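Local coordinates for early 35 kDa protein (Autographa californica nucleopolyhedrovirus, PDB 1P35), which inhibits caspases, blocking the apoptotic response of the infected insect cell, and also suppresses the host's antiviral RNA interference, at residues V202-V213 with N266-L277. Numbering follows the deposited sequence.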
loop_
_atom_site.group_PDB
_atom_site.type_symbol
_atom_site.label_atom_id
_atom_site.label_comp_id
_atom_site.label_asym_id
_atom_site.label_seq_id
_atom_site.Cartn_x
_atom_site.Cartn_y
_atom_site.Cartn_z
ATOM N N VAL A 202 -0.462 -22.233 16.894
ATOM C CA VAL A 202 -1.724 -22.819 17.355
ATOM C C VAL A 202 -2.031 -24.181 16.814
ATOM O O VAL A 202 -1.648 -24.515 15.730
ATOM C CB VAL A 202 -2.962 -21.895 17.074
ATOM C CG1 VAL A 202 -2.920 -20.748 18.054
ATOM C CG2 VAL A 202 -2.947 -21.345 15.588
ATOM N N GLN A 203 -2.694 -24.981 17.623
ATOM C CA GLN A 203 -3.091 -26.319 17.231
ATOM C C GLN A 203 -4.381 -26.283 16.415
ATOM O O GLN A 203 -5.244 -25.423 16.601
ATOM C CB GLN A 203 -3.317 -27.183 18.477
ATOM C CG GLN A 203 -2.056 -27.560 19.249
ATOM C CD GLN A 203 -2.392 -28.346 20.501
ATOM O OE1 GLN A 203 -3.188 -29.292 20.459
ATOM N NE2 GLN A 203 -1.787 -27.966 21.622
ATOM N N PHE A 204 -4.512 -27.246 15.525
ATOM C CA PHE A 204 -5.697 -27.377 14.690
ATOM C C PHE A 204 -6.873 -27.892 15.507
ATOM O O PHE A 204 -6.707 -28.742 16.390
ATOM C CB PHE A 204 -5.412 -28.376 13.575
ATOM C CG PHE A 204 -6.479 -28.459 12.547
ATOM C CD1 PHE A 204 -6.781 -27.347 11.750
ATOM C CD2 PHE A 204 -7.162 -29.656 12.332
ATOM C CE1 PHE A 204 -7.736 -27.421 10.756
ATOM C CE2 PHE A 204 -8.131 -29.739 11.328
ATOM C CZ PHE A 204 -8.416 -28.622 10.540
ATOM N N ASP A 205 -8.065 -27.359 15.232
ATOM C CA ASP A 205 -9.272 -27.847 15.897
ATOM C C ASP A 205 -10.329 -27.993 14.793
ATOM O O ASP A 205 -11.179 -27.111 14.567
ATOM C CB ASP A 205 -9.738 -26.896 17.004
ATOM C CG ASP A 205 -10.888 -27.491 17.848
ATOM O OD1 ASP A 205 -11.631 -28.371 17.360
ATOM O OD2 ASP A 205 -11.058 -27.059 19.005
ATOM N N GLY A 206 -10.235 -29.112 14.082
ATOM C CA GLY A 206 -11.140 -29.387 12.979
ATOM C C GLY A 206 -12.597 -29.290 13.377
ATOM O O GLY A 206 -13.404 -28.666 12.712
ATOM N N GLU A 207 -12.949 -29.868 14.501
ATOM C CA GLU A 207 -14.333 -29.811 14.877
ATOM C C GLU A 207 -14.866 -28.394 15.176
ATOM O O GLU A 207 -16.004 -28.079 14.830
ATOM C CB GLU A 207 -14.521 -30.722 16.095
ATOM C CG GLU A 207 -15.844 -30.651 16.820
ATOM C CD GLU A 207 -15.905 -31.637 17.998
ATOM O OE1 GLU A 207 -15.097 -32.601 18.036
ATOM O OE2 GLU A 207 -16.769 -31.459 18.879
ATOM N N GLN A 208 -14.072 -27.556 15.842
ATOM C CA GLN A 208 -14.536 -26.211 16.183
ATOM C C GLN A 208 -14.669 -25.416 14.893
ATOM O O GLN A 208 -15.565 -24.603 14.757
ATOM C CB GLN A 208 -13.540 -25.484 17.124
ATOM C CG GLN A 208 -14.055 -24.150 17.702
ATOM C CD GLN A 208 -13.024 -23.467 18.647
ATOM O OE1 GLN A 208 -13.174 -22.299 19.019
ATOM N NE2 GLN A 208 -11.998 -24.215 19.044
ATOM N N PHE A 209 -13.769 -25.674 13.950
ATOM C CA PHE A 209 -13.787 -24.948 12.708
ATOM C C PHE A 209 -15.013 -25.408 11.849
ATOM O O PHE A 209 -15.676 -24.564 11.206
ATOM C CB PHE A 209 -12.442 -25.112 11.943
ATOM C CG PHE A 209 -11.212 -24.546 12.674
ATOM C CD1 PHE A 209 -11.366 -23.597 13.677
ATOM C CD2 PHE A 209 -9.907 -25.016 12.390
ATOM C CE1 PHE A 209 -10.237 -23.100 14.438
ATOM C CE2 PHE A 209 -8.775 -24.544 13.140
ATOM C CZ PHE A 209 -8.960 -23.589 14.156
ATOM N N GLU A 210 -15.321 -26.708 11.854
ATOM C CA GLU A 210 -16.470 -27.239 11.082
ATOM C C GLU A 210 -17.737 -26.594 11.559
ATOM O O GLU A 210 -18.541 -26.099 10.774
ATOM C CB GLU A 210 -16.605 -28.765 11.213
ATOM C CG GLU A 210 -15.480 -29.511 10.506
ATOM C CD GLU A 210 -15.657 -31.015 10.545
ATOM O OE1 GLU A 210 -16.708 -31.501 10.049
ATOM O OE2 GLU A 210 -14.734 -31.694 11.064
ATOM N N GLU A 211 -17.903 -26.591 12.877
ATOM C CA GLU A 211 -19.089 -25.964 13.445
ATOM C C GLU A 211 -19.225 -24.484 13.012
ATOM O O GLU A 211 -20.303 -24.007 12.735
ATOM C CB GLU A 211 -19.023 -26.012 14.978
ATOM C CG GLU A 211 -20.144 -25.174 15.636
ATOM C CD GLU A 211 -20.056 -25.103 17.156
ATOM O OE1 GLU A 211 -18.955 -24.843 17.713
ATOM O OE2 GLU A 211 -21.105 -25.278 17.793
ATOM N N PHE A 212 -18.112 -23.744 13.013
ATOM C CA PHE A 212 -18.195 -22.323 12.670
ATOM C C PHE A 212 -18.563 -22.165 11.159
ATOM O O PHE A 212 -19.483 -21.413 10.802
ATOM C CB PHE A 212 -16.836 -21.621 13.020
ATOM C CG PHE A 212 -16.983 -20.188 13.417
ATOM C CD1 PHE A 212 -17.330 -19.216 12.470
ATOM C CD2 PHE A 212 -16.834 -19.805 14.741
ATOM C CE1 PHE A 212 -17.534 -17.868 12.850
ATOM C CE2 PHE A 212 -17.033 -18.463 15.127
ATOM C CZ PHE A 212 -17.384 -17.497 14.186
ATOM N N VAL A 213 -17.863 -22.906 10.288
ATOM C CA VAL A 213 -18.099 -22.815 8.846
ATOM C C VAL A 213 -19.501 -23.285 8.390
ATOM O O VAL A 213 -20.111 -22.643 7.524
ATOM C CB VAL A 213 -16.995 -23.550 8.066
ATOM C CG1 VAL A 213 -17.287 -23.576 6.543
ATOM C CG2 VAL A 213 -15.638 -22.829 8.311
ATOM N N ASN A 266 -14.984 -18.442 2.352
ATOM C CA ASN A 266 -14.870 -17.999 3.731
ATOM C C ASN A 266 -14.671 -19.217 4.653
ATOM O O ASN A 266 -15.283 -20.289 4.475
ATOM C CB ASN A 266 -16.127 -17.222 4.108
ATOM C CG ASN A 266 -16.217 -15.895 3.380
ATOM O OD1 ASN A 266 -15.542 -14.910 3.771
ATOM N ND2 ASN A 266 -17.005 -15.857 2.294
ATOM N N GLY A 267 -13.829 -19.038 5.649
ATOM C CA GLY A 267 -13.554 -20.132 6.558
ATOM C C GLY A 267 -12.199 -20.073 7.225
ATOM O O GLY A 267 -11.712 -19.004 7.581
ATOM N N PHE A 268 -11.607 -21.253 7.370
ATOM C CA PHE A 268 -10.354 -21.460 8.055
ATOM C C PHE A 268 -9.365 -22.262 7.192
ATOM O O PHE A 268 -9.709 -23.332 6.624
ATOM C CB PHE A 268 -10.624 -22.261 9.360
ATOM C CG PHE A 268 -11.525 -21.574 10.322
ATOM C CD1 PHE A 268 -12.879 -21.419 10.041
ATOM C CD2 PHE A 268 -11.001 -20.984 11.480
ATOM C CE1 PHE A 268 -13.723 -20.655 10.905
ATOM C CE2 PHE A 268 -11.813 -20.231 12.345
ATOM C CZ PHE A 268 -13.199 -20.057 12.053
ATOM N N ILE A 269 -8.148 -21.744 7.083
ATOM C CA ILE A 269 -7.091 -22.425 6.353
ATOM C C ILE A 269 -5.993 -22.594 7.380
ATOM O O ILE A 269 -5.514 -21.598 7.959
ATOM C CB ILE A 269 -6.581 -21.606 5.155
ATOM C CG1 ILE A 269 -7.580 -21.715 3.994
ATOM C CG2 ILE A 269 -5.183 -22.112 4.721
ATOM C CD1 ILE A 269 -7.356 -20.693 2.838
ATOM N N TYR A 270 -5.592 -23.847 7.612
ATOM C CA TYR A 270 -4.578 -24.109 8.601
ATOM C C TYR A 270 -3.320 -24.698 7.966
ATOM O O TYR A 270 -3.351 -25.685 7.216
ATOM C CB TYR A 270 -5.114 -25.050 9.675
ATOM C CG TYR A 270 -4.091 -25.339 10.739
ATOM C CD1 TYR A 270 -3.725 -24.361 11.645
ATOM C CD2 TYR A 270 -3.477 -26.588 10.835
ATOM C CE1 TYR A 270 -2.783 -24.595 12.627
ATOM C CE2 TYR A 270 -2.525 -26.842 11.823
ATOM C CZ TYR A 270 -2.187 -25.826 12.719
ATOM O OH TYR A 270 -1.258 -26.001 13.711
ATOM N N ASP A 271 -2.186 -24.059 8.253
ATOM C CA ASP A 271 -0.930 -24.536 7.706
ATOM C C ASP A 271 -0.291 -25.458 8.730
ATOM O O ASP A 271 0.269 -25.001 9.724
ATOM C CB ASP A 271 -0.032 -23.356 7.360
ATOM C CG ASP A 271 1.229 -23.778 6.638
ATOM O OD1 ASP A 271 1.703 -24.910 6.893
ATOM O OD2 ASP A 271 1.751 -22.955 5.844
ATOM N N LYS A 272 -0.418 -26.763 8.484
ATOM C CA LYS A 272 0.115 -27.817 9.344
ATOM C C LYS A 272 1.632 -27.716 9.524
ATOM O O LYS A 272 2.172 -28.214 10.508
ATOM C CB LYS A 272 -0.182 -29.204 8.739
ATOM C CG LYS A 272 -1.639 -29.542 8.427
ATOM C CD LYS A 272 -1.678 -30.826 7.642
ATOM C CE LYS A 272 -3.079 -31.177 7.172
ATOM N NZ LYS A 272 -3.046 -32.419 6.331
ATOM N N LYS A 273 2.332 -27.105 8.575
ATOM C CA LYS A 273 3.780 -27.032 8.717
ATOM C C LYS A 273 4.254 -25.814 9.535
ATOM O O LYS A 273 5.120 -25.947 10.393
ATOM C CB LYS A 273 4.479 -27.069 7.348
ATOM C CG LYS A 273 5.992 -27.282 7.491
ATOM C CD LYS A 273 6.752 -27.276 6.173
ATOM C CE LYS A 273 8.239 -27.575 6.398
ATOM N NZ LYS A 273 8.974 -27.625 5.091
ATOM N N SER A 274 3.677 -24.643 9.283
ATOM C CA SER A 274 4.039 -23.433 10.019
ATOM C C SER A 274 3.273 -23.279 11.359
ATOM O O SER A 274 3.699 -22.524 12.253
ATOM C CB SER A 274 3.798 -22.190 9.135
ATOM O OG SER A 274 2.439 -22.076 8.728
ATOM N N LYS A 275 2.169 -24.003 11.519
ATOM C CA LYS A 275 1.346 -23.876 12.742
ATOM C C LYS A 275 0.586 -22.538 12.713
ATOM O O LYS A 275 0.292 -21.949 13.757
ATOM C CB LYS A 275 2.200 -23.914 14.024
ATOM C CG LYS A 275 3.149 -25.074 14.114
ATOM C CD LYS A 275 2.472 -26.392 13.838
ATOM C CE LYS A 275 3.512 -27.488 13.700
ATOM N NZ LYS A 275 2.956 -28.735 13.134
ATOM N N VAL A 276 0.282 -22.074 11.505
ATOM C CA VAL A 276 -0.423 -20.824 11.321
ATOM C C VAL A 276 -1.851 -21.038 10.822
ATOM O O VAL A 276 -2.121 -21.862 9.918
ATOM C CB VAL A 276 0.319 -19.880 10.321
ATOM C CG1 VAL A 276 -0.415 -18.570 10.242
ATOM C CG2 VAL A 276 1.761 -19.648 10.780
ATOM N N LEU A 277 -2.745 -20.257 11.415
ATOM C CA LEU A 277 -4.151 -20.288 11.107
ATOM C C LEU A 277 -4.570 -18.997 10.366
ATOM O O LEU A 277 -4.261 -17.887 10.816
ATOM C CB LEU A 277 -4.959 -20.361 12.417
ATOM C CG LEU A 277 -6.459 -20.409 12.060
ATOM C CD1 LEU A 277 -6.781 -21.729 11.300
ATOM C CD2 LEU A 277 -7.290 -20.294 13.305
#
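F268 is wedged among three residues of helix 206-213, and its geometry identifies the tight part of this contact, an aromatic cluster of F209, F212 and F268. Its ring lies nearly parallel to that of F209 (planes at 11°) but slid aside, so overlap is slight although F209 CD1 comes within 3.4 Å of F268 CD2. The opposite face of F209 has the backbone O of D205 over its rim. V213 CG2 reaches the edge of F268, 3.5 Å from its CD1, while the F268 edge points at the face of F212 in an offset edge-to-face pair (planes at 64°). L277 CD2 comes obliquely to F209 CZ, at 3.8 Å.

Toward V202 the chains are joined by polar bonds: Y270 OH donates in the carbonyl plane to V202 O, a short 2.5 Å, and V202 N donates almost straight to K275 O. F204 lays CB over the Y270 face, 4.0 Å from the centroid; CG anti to the backbone N (chi1 -172°) brings ring atom CD1 within 3.5 Å of Y270 CG, the rings oblique. This side is more open to solvent, F204 and K275 being partly exposed.

The helix packs on the antiparallel hairpin 268-277, whose turn holds a G1 beta bulge (K275-V276 facing D271), flanked by strands 227-234 and 292-295 through V213–Y230 and F209–L294.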